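Local coordinates for uncharacterized protein (Aeropyrum pernix, PDB 3P1Z), which is of unknown function but probably binds nucleic acid and may act in tRNA-intron cleavage, as the tRNA-intron endonucleases do, at residues 33-36 and 37-41; 49-52 and 53-56; 127-130 and 131-134; 134-137 and 138-142. All coordinates share one frame; numbering follows the deposited sequence.

Contact 1. Residues 33-36 and 37-41; sequences CRNL and ERIGY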
ATOM      1  N   CYS A  33       9.449   8.812  45.422  1.00 78.18           N
ATOM      2  CA  CYS A  33      10.128  10.066  45.115  1.00 83.43           C
ATOM      3  C   CYS A  33      11.634   9.888  44.936  1.00 87.85           C
ATOM      4  O   CYS A  33      12.204  10.341  43.941  1.00 89.22           O
ATOM      5  CB  CYS A  33       9.852  11.116  46.182  1.00 81.04           C
ATOM      6  SG  CYS A  33       8.368  12.044  45.833  1.00 82.52           S
ATOM      7  N   ARG A  34      12.280   9.229  45.893  1.00 90.86           N
ATOM      8  CA  ARG A  34      13.702   8.937  45.769  1.00 88.53           C
ATOM      9  C   ARG A  34      14.003   8.280  44.426  1.00 86.69           C
ATOM     10  O   ARG A  34      15.030   8.566  43.814  1.00 86.04           O
ATOM     11  CB  ARG A  34      14.186   8.054  46.922  1.00 92.04           C
ATOM     12  CG  ARG A  34      14.498   8.825  48.207  1.00 94.72           C
ATOM     13  CD  ARG A  34      15.324   7.986  49.186  1.00 88.36           C
ATOM     14  NE  ARG A  34      14.641   6.745  49.531  1.00 81.81           N
ATOM     15  CZ  ARG A  34      13.575   6.685  50.324  1.00 85.74           C
ATOM     16  NH1 ARG A  34      13.075   7.799  50.853  1.00 77.47           N
ATOM     17  NH2 ARG A  34      13.008   5.513  50.583  1.00 81.70           N
ATOM     18  N   ASN A  35      13.108   7.400  43.976  1.00 87.75           N
ATOM     19  CA  ASN A  35      13.247   6.781  42.660  1.00 89.25           C
ATOM     20  C   ASN A  35      13.222   7.850  41.582  1.00 82.44           C
ATOM     21  O   ASN A  35      14.126   7.928  40.746  1.00 82.50           O
ATOM     22  CB  ASN A  35      12.131   5.757  42.395  1.00 90.00           C
ATOM     23  CG  ASN A  35      12.431   4.854  41.201  1.00 89.01           C
ATOM     24  OD1 ASN A  35      13.553   4.371  41.040  1.00 92.02           O
ATOM     25  ND2 ASN A  35      11.422   4.615  40.368  1.00 90.70           N
ATOM     26  N   LEU A  36      12.188   8.684  41.626  1.00 79.92           N
ATOM     27  CA  LEU A  36      11.982   9.717  40.618  1.00 81.45           C
ATOM     28  C   LEU A  36      13.068  10.791  40.660  1.00 77.32           C
ATOM     29  O   LEU A  36      12.978  11.796  39.959  1.00 75.67           O
ATOM     30  CB  LEU A  36      10.593  10.358  40.758  1.00 79.47           C
ATOM     31  CG  LEU A  36       9.330   9.496  40.648  1.00 78.68           C
ATOM     32  CD1 LEU A  36       8.093  10.376  40.773  1.00 78.01           C
ATOM     33  CD2 LEU A  36       9.289   8.714  39.342  1.00 71.45           C
ATOM     34  N   GLU A  37      14.089  10.568  41.483  1.00 81.28           N
ATOM     35  CA  GLU A  37      15.238  11.472  41.568  1.00 83.67           C
ATOM     36  C   GLU A  37      16.517  10.778  41.091  1.00 79.22           C
ATOM     37  O   GLU A  37      17.424  11.416  40.559  1.00 74.36           O
ATOM     38  CB  GLU A  37      15.419  11.997  43.001  1.00 82.12           C
ATOM     39  CG  GLU A  37      14.333  12.975  43.448  1.00 84.84           C
ATOM     40  CD  GLU A  37      14.655  13.681  44.759  1.00 77.12           C
ATOM     41  OE1 GLU A  37      14.847  12.986  45.787  1.00 79.16           O
ATOM     42  OE2 GLU A  37      14.696  14.932  44.751  1.00 63.59           O
ATOM     43  N   ARG A  38      16.573   9.465  41.293  1.00 82.57           N
ATOM     44  CA  ARG A  38      17.718   8.651  40.900  1.00 84.54           C
ATOM     45  C   ARG A  38      17.794   8.524  39.371  1.00 87.87           C
ATOM     46  O   ARG A  38      18.888   8.498  38.794  1.00 82.25           O
ATOM     47  CB  ARG A  38      17.635   7.268  41.570  1.00 81.49           C
ATOM     48  CG  ARG A  38      18.741   6.285  41.171  1.00 92.09           C
ATOM     49  CD  ARG A  38      18.380   4.834  41.533  1.00 96.94           C
ATOM     50  NE  ARG A  38      17.226   4.318  40.787  1.00 89.77           N
ATOM     51  CZ  ARG A  38      17.310   3.567  39.688  1.00 94.46           C
ATOM     52  NH1 ARG A  38      18.497   3.238  39.194  1.00 92.59           N
ATOM     53  NH2 ARG A  38      16.205   3.145  39.080  1.00 90.60           N
ATOM     54  N   ILE A  39      16.627   8.442  38.727  1.00 85.72           N
ATOM     55  CA  ILE A  39      16.537   8.384  37.264  1.00 76.47           C
ATOM     56  C   ILE A  39      16.344   9.771  36.659  1.00 74.31           C
ATOM     57  O   ILE A  39      16.192   9.903  35.446  1.00 72.68           O
ATOM     58  CB  ILE A  39      15.391   7.465  36.759  1.00 75.10           C
ATOM     59  CG1 ILE A  39      14.025   7.977  37.218  1.00 72.09           C
ATOM     60  CG2 ILE A  39      15.596   6.030  37.207  1.00 82.29           C
ATOM     61  CD1 ILE A  39      12.894   6.984  36.965  1.00 75.33           C
ATOM     62  N   GLY A  40      16.317  10.797  37.507  1.00 74.17           N
ATOM     63  CA  GLY A  40      16.393  12.172  37.041  1.00 69.37           C
ATOM     64  C   GLY A  40      15.127  12.888  36.583  1.00 79.75           C
ATOM     65  O   GLY A  40      15.192  14.050  36.167  1.00 83.38           O
ATOM     66  N   TYR A  41      13.976  12.229  36.649  1.00 73.72           N
ATOM     67  CA  TYR A  41      12.743  12.878  36.208  1.00 73.36           C
ATOM     68  C   TYR A  41      12.323  14.009  37.157  1.00 78.94           C
ATOM     69  O   TYR A  41      11.934  15.100  36.714  1.00 78.67           O
ATOM     70  CB  TYR A  41      11.611  11.860  36.041  1.00 74.36           C
ATOM     71  CG  TYR A  41      11.797  10.963  34.840  1.00 63.96           C
ATOM     72  CD1 TYR A  41      12.071  11.504  33.596  1.00 66.38           C
ATOM     73  CD2 TYR A  41      11.701   9.585  34.951  1.00 63.71           C
ATOM     74  CE1 TYR A  41      12.252  10.705  32.499  1.00 69.88           C
ATOM     75  CE2 TYR A  41      11.875   8.771  33.852  1.00 66.60           C
ATOM     76  CZ  TYR A  41      12.149   9.340  32.630  1.00 67.82           C
ATOM     77  OH  TYR A  41      12.318   8.554  31.528  1.00 60.41           O
TER

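Contact 2. Residues 49-52 and 53-56; sequences PLEA and AYQA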
ATOM      1  N   PRO A  49       7.313  17.076  32.537  1.00 59.36           N
ATOM      2  CA  PRO A  49       5.918  17.083  32.084  1.00 58.24           C
ATOM      3  C   PRO A  49       5.399  15.737  31.596  1.00 59.41           C
ATOM      4  O   PRO A  49       4.250  15.397  31.867  1.00 63.13           O
ATOM      5  CB  PRO A  49       5.936  18.089  30.930  1.00 58.28           C
ATOM      6  CG  PRO A  49       7.006  19.026  31.278  1.00 54.11           C
ATOM      7  CD  PRO A  49       8.066  18.208  31.968  1.00 59.89           C
ATOM      8  N   LEU A  50       6.212  14.985  30.869  1.00 57.08           N
ATOM      9  CA  LEU A  50       5.743  13.698  30.396  1.00 58.98           C
ATOM     10  C   LEU A  50       5.782  12.726  31.554  1.00 60.51           C
ATOM     11  O   LEU A  50       4.825  11.994  31.782  1.00 66.99           O
ATOM     12  CB  LEU A  50       6.563  13.195  29.205  1.00 64.43           C
ATOM     13  CG  LEU A  50       6.501  14.074  27.941  1.00 62.85           C
ATOM     14  CD1 LEU A  50       7.711  13.846  27.072  1.00 59.01           C
ATOM     15  CD2 LEU A  50       5.211  13.888  27.137  1.00 58.14           C
ATOM     16  N   GLU A  51       6.874  12.725  32.305  1.00 60.69           N
ATOM     17  CA  GLU A  51       6.944  11.846  33.459  1.00 62.30           C
ATOM     18  C   GLU A  51       5.759  12.123  34.389  1.00 61.77           C
ATOM     19  O   GLU A  51       5.267  11.234  35.085  1.00 63.44           O
ATOM     20  CB  GLU A  51       8.273  12.002  34.185  1.00 55.67           C
ATOM     21  CG  GLU A  51       8.566  10.834  35.098  1.00 61.93           C
ATOM     22  CD  GLU A  51       8.452   9.500  34.388  1.00 60.40           C
ATOM     23  OE1 GLU A  51       8.718   9.454  33.173  1.00 62.44           O
ATOM     24  OE2 GLU A  51       8.101   8.498  35.045  1.00 54.46           O
ATOM     25  N   ALA A  52       5.288  13.364  34.349  1.00 58.78           N
ATOM     26  CA  ALA A  52       4.239  13.856  35.228  1.00 59.31           C
ATOM     27  C   ALA A  52       2.873  13.418  34.735  1.00 61.97           C
ATOM     28  O   ALA A  52       1.980  13.093  35.520  1.00 59.02           O
ATOM     29  CB  ALA A  52       4.311  15.374  35.307  1.00 59.66           C
ATOM     30  N   ALA A  53       2.716  13.437  33.418  1.00 63.14           N
ATOM     31  CA  ALA A  53       1.523  12.898  32.791  1.00 66.54           C
ATOM     32  C   ALA A  53       1.512  11.390  33.003  1.00 66.56           C
ATOM     33  O   ALA A  53       0.454  10.804  33.229  1.00 67.31           O
ATOM     34  CB  ALA A  53       1.486  13.231  31.310  1.00 65.23           C
ATOM     35  N   TYR A  54       2.692  10.768  32.948  1.00 64.32           N
ATOM     36  CA  TYR A  54       2.780   9.317  33.071  1.00 62.17           C
ATOM     37  C   TYR A  54       2.353   8.869  34.441  1.00 68.31           C
ATOM     38  O   TYR A  54       1.408   8.094  34.585  1.00 71.55           O
ATOM     39  CB  TYR A  54       4.196   8.805  32.836  1.00 57.20           C
ATOM     40  CG  TYR A  54       4.328   7.320  33.120  1.00 58.24           C
ATOM     41  CD1 TYR A  54       3.342   6.435  32.715  1.00 55.88           C
ATOM     42  CD2 TYR A  54       5.437   6.803  33.783  1.00 56.50           C
ATOM     43  CE1 TYR A  54       3.453   5.084  32.961  1.00 57.80           C
ATOM     44  CE2 TYR A  54       5.556   5.452  34.029  1.00 55.04           C
ATOM     45  CZ  TYR A  54       4.564   4.595  33.611  1.00 61.34           C
ATOM     46  OH  TYR A  54       4.672   3.237  33.851  1.00 66.22           O
ATOM     47  N   GLN A  55       3.073   9.348  35.452  1.00 70.08           N
ATOM     48  CA  GLN A  55       2.833   8.907  36.819  1.00 70.16           C
ATOM     49  C   GLN A  55       1.380   9.219  37.229  1.00 69.02           C
ATOM     50  O   GLN A  55       0.800   8.522  38.054  1.00 70.70           O
ATOM     51  CB  GLN A  55       3.890   9.476  37.778  1.00 63.39           C
ATOM     52  CG  GLN A  55       5.324   8.964  37.506  1.00 60.64           C
ATOM     53  CD  GLN A  55       5.603   7.577  38.097  1.00 60.57           C
ATOM     54  OE1 GLN A  55       4.698   6.900  38.580  1.00 74.18           O
ATOM     55  NE2 GLN A  55       6.857   7.162  38.070  1.00 51.76           N
ATOM     56  N   ALA A  56       0.780  10.237  36.615  1.00 63.32           N
ATOM     57  CA  ALA A  56      -0.660  10.432  36.736  1.00 65.38           C
ATOM     58  C   ALA A  56      -1.419   9.180  36.262  1.00 69.14           C
ATOM     59  O   ALA A  56      -2.152   8.562  37.035  1.00 72.57           O
ATOM     60  CB  ALA A  56      -1.105  11.675  35.964  1.00 64.21           C
TER

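Contact 3. Residues 127-130 and 131-134; sequences PLKI and GSLV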
ATOM      1  N   PRO A 127       0.868  13.556   7.231  1.00 46.68           N
ATOM      2  CA  PRO A 127       1.824  13.267   6.159  1.00 45.89           C
ATOM      3  C   PRO A 127       3.188  13.876   6.451  1.00 48.16           C
ATOM      4  O   PRO A 127       3.265  14.916   7.101  1.00 44.95           O
ATOM      5  CB  PRO A 127       1.220  13.987   4.952  1.00 45.12           C
ATOM      6  CG  PRO A 127      -0.211  14.152   5.256  1.00 43.76           C
ATOM      7  CD  PRO A 127      -0.344  14.231   6.730  1.00 48.83           C
ATOM      8  N   LEU A 128       4.252  13.234   5.982  1.00 52.23           N
ATOM      9  CA  LEU A 128       5.577  13.855   6.019  1.00 54.13           C
ATOM     10  C   LEU A 128       6.356  13.470   4.760  1.00 46.44           C
ATOM     11  O   LEU A 128       6.189  12.377   4.243  1.00 53.30           O
ATOM     12  CB  LEU A 128       6.348  13.451   7.280  1.00 47.43           C
ATOM     13  CG  LEU A 128       7.122  12.145   7.146  1.00 46.59           C
ATOM     14  CD1 LEU A 128       8.031  11.943   8.341  1.00 47.98           C
ATOM     15  CD2 LEU A 128       6.167  10.978   6.960  1.00 42.96           C
ATOM     16  N   LYS A 129       7.199  14.369   4.265  1.00 50.84           N
ATOM     17  CA  LYS A 129       8.034  14.060   3.108  1.00 55.42           C
ATOM     18  C   LYS A 129       9.009  12.914   3.396  1.00 53.42           C
ATOM     19  O   LYS A 129       9.643  12.878   4.447  1.00 46.23           O
ATOM     20  CB  LYS A 129       8.788  15.306   2.614  1.00 53.64           C
ATOM     21  CG  LYS A 129       7.887  16.403   2.051  1.00 61.02           C
ATOM     22  CD  LYS A 129       8.651  17.451   1.245  1.00 66.69           C
ATOM     23  CE  LYS A 129       9.535  18.335   2.127  1.00 77.15           C
ATOM     24  NZ  LYS A 129      10.956  17.868   2.245  1.00 73.32           N
ATOM     25  N   ILE A 130       9.109  11.983   2.446  1.00 49.36           N
ATOM     26  CA  ILE A 130      10.086  10.905   2.518  1.00 51.98           C
ATOM     27  C   ILE A 130      11.471  11.474   2.777  1.00 55.06           C
ATOM     28  O   ILE A 130      12.248  10.913   3.555  1.00 54.76           O
ATOM     29  CB  ILE A 130      10.147  10.128   1.197  1.00 54.93           C
ATOM     30  CG1 ILE A 130       8.930   9.234   1.066  1.00 55.30           C
ATOM     31  CG2 ILE A 130      11.379   9.248   1.142  1.00 49.10           C
ATOM     32  CD1 ILE A 130       8.972   8.070   2.010  1.00 51.22           C
ATOM     33  N   GLY A 131      11.781  12.577   2.098  1.00 50.14           N
ATOM     34  CA  GLY A 131      13.058  13.226   2.263  1.00 49.29           C
ATOM     35  C   GLY A 131      13.352  13.393   3.737  1.00 56.40           C
ATOM     36  O   GLY A 131      14.387  12.935   4.233  1.00 55.34           O
ATOM     37  N   SER A 132      12.423  14.044   4.434  1.00 49.74           N
ATOM     38  CA  SER A 132      12.551  14.339   5.856  1.00 50.81           C
ATOM     39  C   SER A 132      12.888  13.113   6.688  1.00 53.78           C
ATOM     40  O   SER A 132      13.760  13.142   7.566  1.00 50.18           O
ATOM     41  CB  SER A 132      11.245  14.926   6.373  1.00 52.75           C
ATOM     42  OG  SER A 132      10.971  16.160   5.737  1.00 66.43           O
ATOM     43  N   LEU A 133      12.158  12.043   6.412  1.00 54.25           N
ATOM     44  CA  LEU A 133      12.407  10.761   7.024  1.00 52.04           C
ATOM     45  C   LEU A 133      13.854  10.349   6.811  1.00 50.29           C
ATOM     46  O   LEU A 133      14.439   9.647   7.631  1.00 50.73           O
ATOM     47  CB  LEU A 133      11.482   9.733   6.404  1.00 48.52           C
ATOM     48  CG  LEU A 133      11.369   8.467   7.220  1.00 49.57           C
ATOM     49  CD1 LEU A 133      10.871   8.827   8.599  1.00 43.98           C
ATOM     50  CD2 LEU A 133      10.414   7.530   6.518  1.00 54.05           C
ATOM     51  N   VAL A 134      14.440  10.789   5.709  1.00 49.98           N
ATOM     52  CA  VAL A 134      15.801  10.389   5.415  1.00 54.05           C
ATOM     53  C   VAL A 134      16.811  11.262   6.162  1.00 54.01           C
ATOM     54  O   VAL A 134      17.720  10.744   6.800  1.00 55.48           O
ATOM     55  CB  VAL A 134      16.072  10.341   3.902  1.00 55.01           C
ATOM     56  CG1 VAL A 134      17.501   9.926   3.649  1.00 53.16           C
ATOM     57  CG2 VAL A 134      15.109   9.373   3.231  1.00 54.93           C
TER

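Contact 4. Residues 134-137 and 138-142; sequences VEWS and RGASM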
ATOM      1  N   VAL A 134      14.440  10.789   5.709  1.00 49.98           N
ATOM      2  CA  VAL A 134      15.801  10.389   5.415  1.00 54.05           C
ATOM      3  C   VAL A 134      16.811  11.262   6.162  1.00 54.01           C
ATOM      4  O   VAL A 134      17.720  10.744   6.800  1.00 55.48           O
ATOM      5  CB  VAL A 134      16.072  10.341   3.902  1.00 55.01           C
ATOM      6  CG1 VAL A 134      17.501   9.926   3.649  1.00 53.16           C
ATOM      7  CG2 VAL A 134      15.109   9.373   3.231  1.00 54.93           C
ATOM      8  N   GLU A 135      16.632  12.579   6.111  1.00 54.05           N
ATOM      9  CA  GLU A 135      17.513  13.506   6.824  1.00 55.14           C
ATOM     10  C   GLU A 135      17.423  13.330   8.354  1.00 57.30           C
ATOM     11  O   GLU A 135      18.395  13.568   9.082  1.00 53.59           O
ATOM     12  CB  GLU A 135      17.216  14.962   6.419  1.00 58.40           C
ATOM     13  CG  GLU A 135      17.045  15.163   4.900  1.00 73.93           C
ATOM     14  CD  GLU A 135      16.721  16.607   4.490  1.00 90.12           C
ATOM     15  OE1 GLU A 135      16.804  17.514   5.353  1.00 93.29           O
ATOM     16  OE2 GLU A 135      16.385  16.829   3.297  1.00 87.90           O
ATOM     17  N   TRP A 136      16.257  12.916   8.839  1.00 52.37           N
ATOM     18  CA  TRP A 136      16.108  12.653  10.252  1.00 44.30           C
ATOM     19  C   TRP A 136      16.918  11.421  10.641  1.00 49.24           C
ATOM     20  O   TRP A 136      17.719  11.472  11.574  1.00 52.17           O
ATOM     21  CB  TRP A 136      14.642  12.489  10.648  1.00 54.30           C
ATOM     22  CG  TRP A 136      14.557  11.901  12.006  1.00 60.38           C
ATOM     23  CD1 TRP A 136      14.703  12.552  13.203  1.00 58.79           C
ATOM     24  CD2 TRP A 136      14.392  10.508  12.318  1.00 54.91           C
ATOM     25  NE1 TRP A 136      14.612  11.649  14.241  1.00 54.96           N
ATOM     26  CE2 TRP A 136      14.420  10.406  13.730  1.00 54.16           C
ATOM     27  CE3 TRP A 136      14.205   9.366  11.539  1.00 44.29           C
ATOM     28  CZ2 TRP A 136      14.269   9.172  14.374  1.00 56.29           C
ATOM     29  CZ3 TRP A 136      14.056   8.154  12.179  1.00 51.77           C
ATOM     30  CH2 TRP A 136      14.085   8.064  13.589  1.00 57.33           C
ATOM     31  N   SER A 137      16.722  10.325   9.908  1.00 52.66           N
ATOM     32  CA  SER A 137      17.454   9.079  10.146  1.00 54.44           C
ATOM     33  C   SER A 137      18.944   9.293  10.011  1.00 54.36           C
ATOM     34  O   SER A 137      19.732   8.823  10.834  1.00 54.83           O
ATOM     35  CB  SER A 137      17.027   7.993   9.155  1.00 50.60           C
ATOM     36  OG  SER A 137      17.918   6.882   9.212  1.00 49.31           O
ATOM     37  N   ARG A 138      19.327   9.983   8.943  1.00 47.99           N
ATOM     38  CA  ARG A 138      20.693  10.430   8.814  1.00 55.04           C
ATOM     39  C   ARG A 138      21.061  11.128  10.105  1.00 61.23           C
ATOM     40  O   ARG A 138      21.880  10.616  10.878  1.00 58.12           O
ATOM     41  CB  ARG A 138      20.843  11.385   7.637  1.00 55.47           C
ATOM     42  CG  ARG A 138      21.368  10.713   6.376  1.00 62.70           C
ATOM     43  CD  ARG A 138      21.165  11.601   5.167  1.00 58.85           C
ATOM     44  NE  ARG A 138      21.296  10.873   3.912  1.00 53.56           N
ATOM     45  CZ  ARG A 138      20.560  11.110   2.830  1.00 65.61           C
ATOM     46  NH1 ARG A 138      20.747  10.394   1.725  1.00 62.33           N
ATOM     47  NH2 ARG A 138      19.620  12.050   2.857  1.00 63.93           N
ATOM     48  N   GLY A 139      20.434  12.288  10.323  1.00 58.77           N
ATOM     49  CA  GLY A 139      20.583  13.048  11.547  1.00 52.60           C
ATOM     50  C   GLY A 139      20.860  12.101  12.684  1.00 58.68           C
ATOM     51  O   GLY A 139      21.988  11.984  13.147  1.00 61.85           O
ATOM     52  N   ALA A 140      19.817  11.397  13.105  1.00 60.91           N
ATOM     53  CA  ALA A 140      19.913  10.386  14.148  1.00 60.04           C
ATOM     54  C   ALA A 140      21.206   9.577  14.103  1.00 59.03           C
ATOM     55  O   ALA A 140      21.916   9.475  15.099  1.00 58.35           O
ATOM     56  CB  ALA A 140      18.716   9.464  14.094  1.00 57.14           C
ATOM     57  N   SER A 141      21.517   8.981  12.963  1.00 61.55           N
ATOM     58  CA  SER A 141      22.682   8.116  12.945  1.00 65.76           C
ATOM     59  C   SER A 141      23.948   8.920  13.287  1.00 71.43           C
ATOM     60  O   SER A 141      24.775   8.480  14.084  1.00 69.99           O
ATOM     61  CB  SER A 141      22.764   7.303  11.644  1.00 61.21           C
ATOM     62  OG  SER A 141      21.707   6.347  11.602  1.00 64.50           O
ATOM     63  N   MET A 142      24.067  10.123  12.746  1.00 65.71           N
ATOM     64  CA  MET A 142      25.255  10.927  13.013  1.00 72.06           C
ATOM     65  C   MET A 142      25.590  11.164  14.518  1.00 76.95           C
ATOM     66  O   MET A 142      26.767  11.259  14.886  1.00 73.33           O
ATOM     67  CB  MET A 142      25.196  12.221  12.194  1.00 69.92           C
ATOM     68  CG  MET A 142      25.672  12.000  10.770  1.00 82.61           C
ATOM     69  SD  MET A 142      27.484  11.911  10.687  1.00 91.28           S
ATOM     70  CE  MET A 142      27.899  13.453  11.521  1.00 83.39           C
TER

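Contact 1. Residues 33-36 and 37-41
N35 and R38 meet one turn apart on the last turn of helix 30-38, their flat end groups nearly coplanar, with the amide and guanidinium planes 16° apart. N35 OD1 lies at the edge of the guanidinium, in its plane, 3.5 Å from R38 NH2, a polar approach. Both side chains have CG anti to the backbone N (chi1 177° for R38), and the bend of R38 at chi3 turns the guanidinium so that its edge meets N35 OD1, the two side chains crossing at a slant.

The backbone supplies the hydrogen bonds. R34 O accepts R38 N at 3.1 Å, and N35 O accepts I39 N at 3.3 Å and, weakly, R38 N at 2.9 Å, so the N35 carbonyl serves two successive amides as the helix runs out.

Aliphatic carbons pack on the carbonyls. I39 CG1 sits 3.5 Å from N35 O, and E37 CG comes within 3.4 Å of C33 O. L36 rests on L42 and on Q55, C33 is tied to C27 by a disulfide, and Y41 gives its hydroxyl to P99 O while its side chain packs on helix 83-95.

The arrangement is that of a helix C-terminus ended by glycine: G40 is the first residue to leave helical geometry, with positive phi (84°), and the chain turns there into strand 42-43 of the N-terminal domain.

Contact 2. Residues 49-52 and 53-56
E51 folds its carboxylate back over the next turn, between Y54 and Q55. CG anti to the backbone N (chi1 -162°) and a bend at chi2 carry OE2 to the edge of the Y54 ring, in the ring plane, 3.4 Å from Y54 CD2. E51 and Y54 run side by side in the same direction, with carboxylate and ring planes 74° apart. Q55 crosses the glutamate at a slant, carboxylate and amide planes 75° apart, NE2 standing 3.5 Å from E51 OE2; Q55 CG lies 3.3 Å from E51 O, which also accepts Q55 N at 2.9 Å. The carboxylate has stronger partners: OE1 is hydrogen-bonded to Y89 OH and OE2 forms a salt bridge with R93, so its charge is probably well balanced despite burial.

A53 rests its methyl on two carbonyls, CB lying 3.6 Å from both P49 O and L50 O, and its N donates to P49 O at 2.9 Å. A52 continues the i to i+4 bonding by accepting A56 N at 3.3 Å, while A56 CB packs on the same oxygen. With Q55 replaced by an alanine, E51 OE2 would probably lose the amide beside it, and Y32 and R58 their weak bonds to the glutamine OE1.

Helix 49-57 is thus buried between its neighbours: L50, A53 and Y54 lean on helix 83-95, P49, A53 and A56 on helix 68-79, and E51 meets Y41 beyond the end of helix 30-38.

Contact 3. Residues 127-130 and 131-134
L128 reaches from the short strand 128-129 over the start of the following helix and sets its CD1 methyl 4.2 Å from L133 CD1. Two residues on, I130 and V134 touch a turn apart, I130 CG2 lying 4.3 Å from V134 CG2. The valine carries CG1 anti to its backbone N (chi1 180°), which puts CG2 beside that N and 3.3 Å from I130 O. K129 and S132 approach more loosely: the lysine bends at chi3 and chi4, returning NZ to within 3.9 Å of S132 OG, a polar neighbour but too distant to grip it.

The backbone fixes these places. K129 stands at the N-cap of helix 130-142, and its carbonyl opens the helical hydrogen bonding by accepting L133 N at 3.3 Å, in the carbonyl plane; S132 CB packs on the same oxygen at 3.2 Å. V134 N bonds to G131 O at 2.6 Å and only weakly to I130 O.

Helix 130-142 is the helical part of the beta-alpha-beta crossover joining strands 115-123 and 146-152, which lie adjacent and parallel in the sheet of the catalytic-type C-terminal domain.

Outside this local shell lies another protein chain of the assembly. L128 and K129 pair in an antiparallel ladder with a strand of that chain, so the sheet continues across the interface. I130, L133 and V134 pack on apolar side chains of the neighbouring chain, and K129 lies against one of its polar side chains.

Contact 4. Residues 134-137 and 138-142
R138 spreads its guanidinium over V134, the CG1 methyl lying against one face of the flat group and offset toward its rim. R138 CZ is 3.4 Å from V134 CG1. The arginine chain is extended from CG to NE and crosses the valine at a slant, running its CB and CG past V134 O, which accepts R138 N at 2.8 Å. E135 adds a negative group at longer range, with OE2 5.8 Å from R138 NH2, too far for a salt bridge, though the opposite charges may still favour this placement of the guanidinium.

On another side of the helix, W136 and A140 are in apolar contact, the indole's CE2 being 4.4 Å from A140 CB; W136 O takes A140 N, as E135 O takes G139 N. S137 O takes two bonds from S141, its N at 2.8 Å and, weakly, its OG at 3.3 Å. With OG anti to the carbonyl carbon and beside the backbone N (chi1 -68°), the S141 hydroxyl folds back toward the preceding turn. S137 OG instead leaves the helix for strand 158-166, where it hydrogen-bonds to A163 O and weakly to A165 N.

Helix 130-142 therefore lies on the C-terminal sheet: W136, S137 and S141 rest on P147 of strand 146-152, W136 and A140 on strand 115-123, while S137 and R138 also pack against another protein chain.

How the contacts relate
The four contacts form two pairs, one in each domain of the family's architecture. Contacts 1 and 2 belong to the N-terminal domain, with centres about 13 Å apart, and touch directly: L36 meets Q55 and Y41 meets E51, packing the end of helix 30-38 and the turn after it on helix 49-57. Contact 3 leads from strand 128-129 into helix 130-142, and contact 4 follows on the same helix, centres about 11 Å apart; they share V134, and both meet another chain. Between the pairs there is no touch; contacts 2 and 4 come nearest, at about 15 Å between nearest atoms, and the centres of contacts 1 and 3 are about 36 Å apart, on opposite sides of the chain's centre.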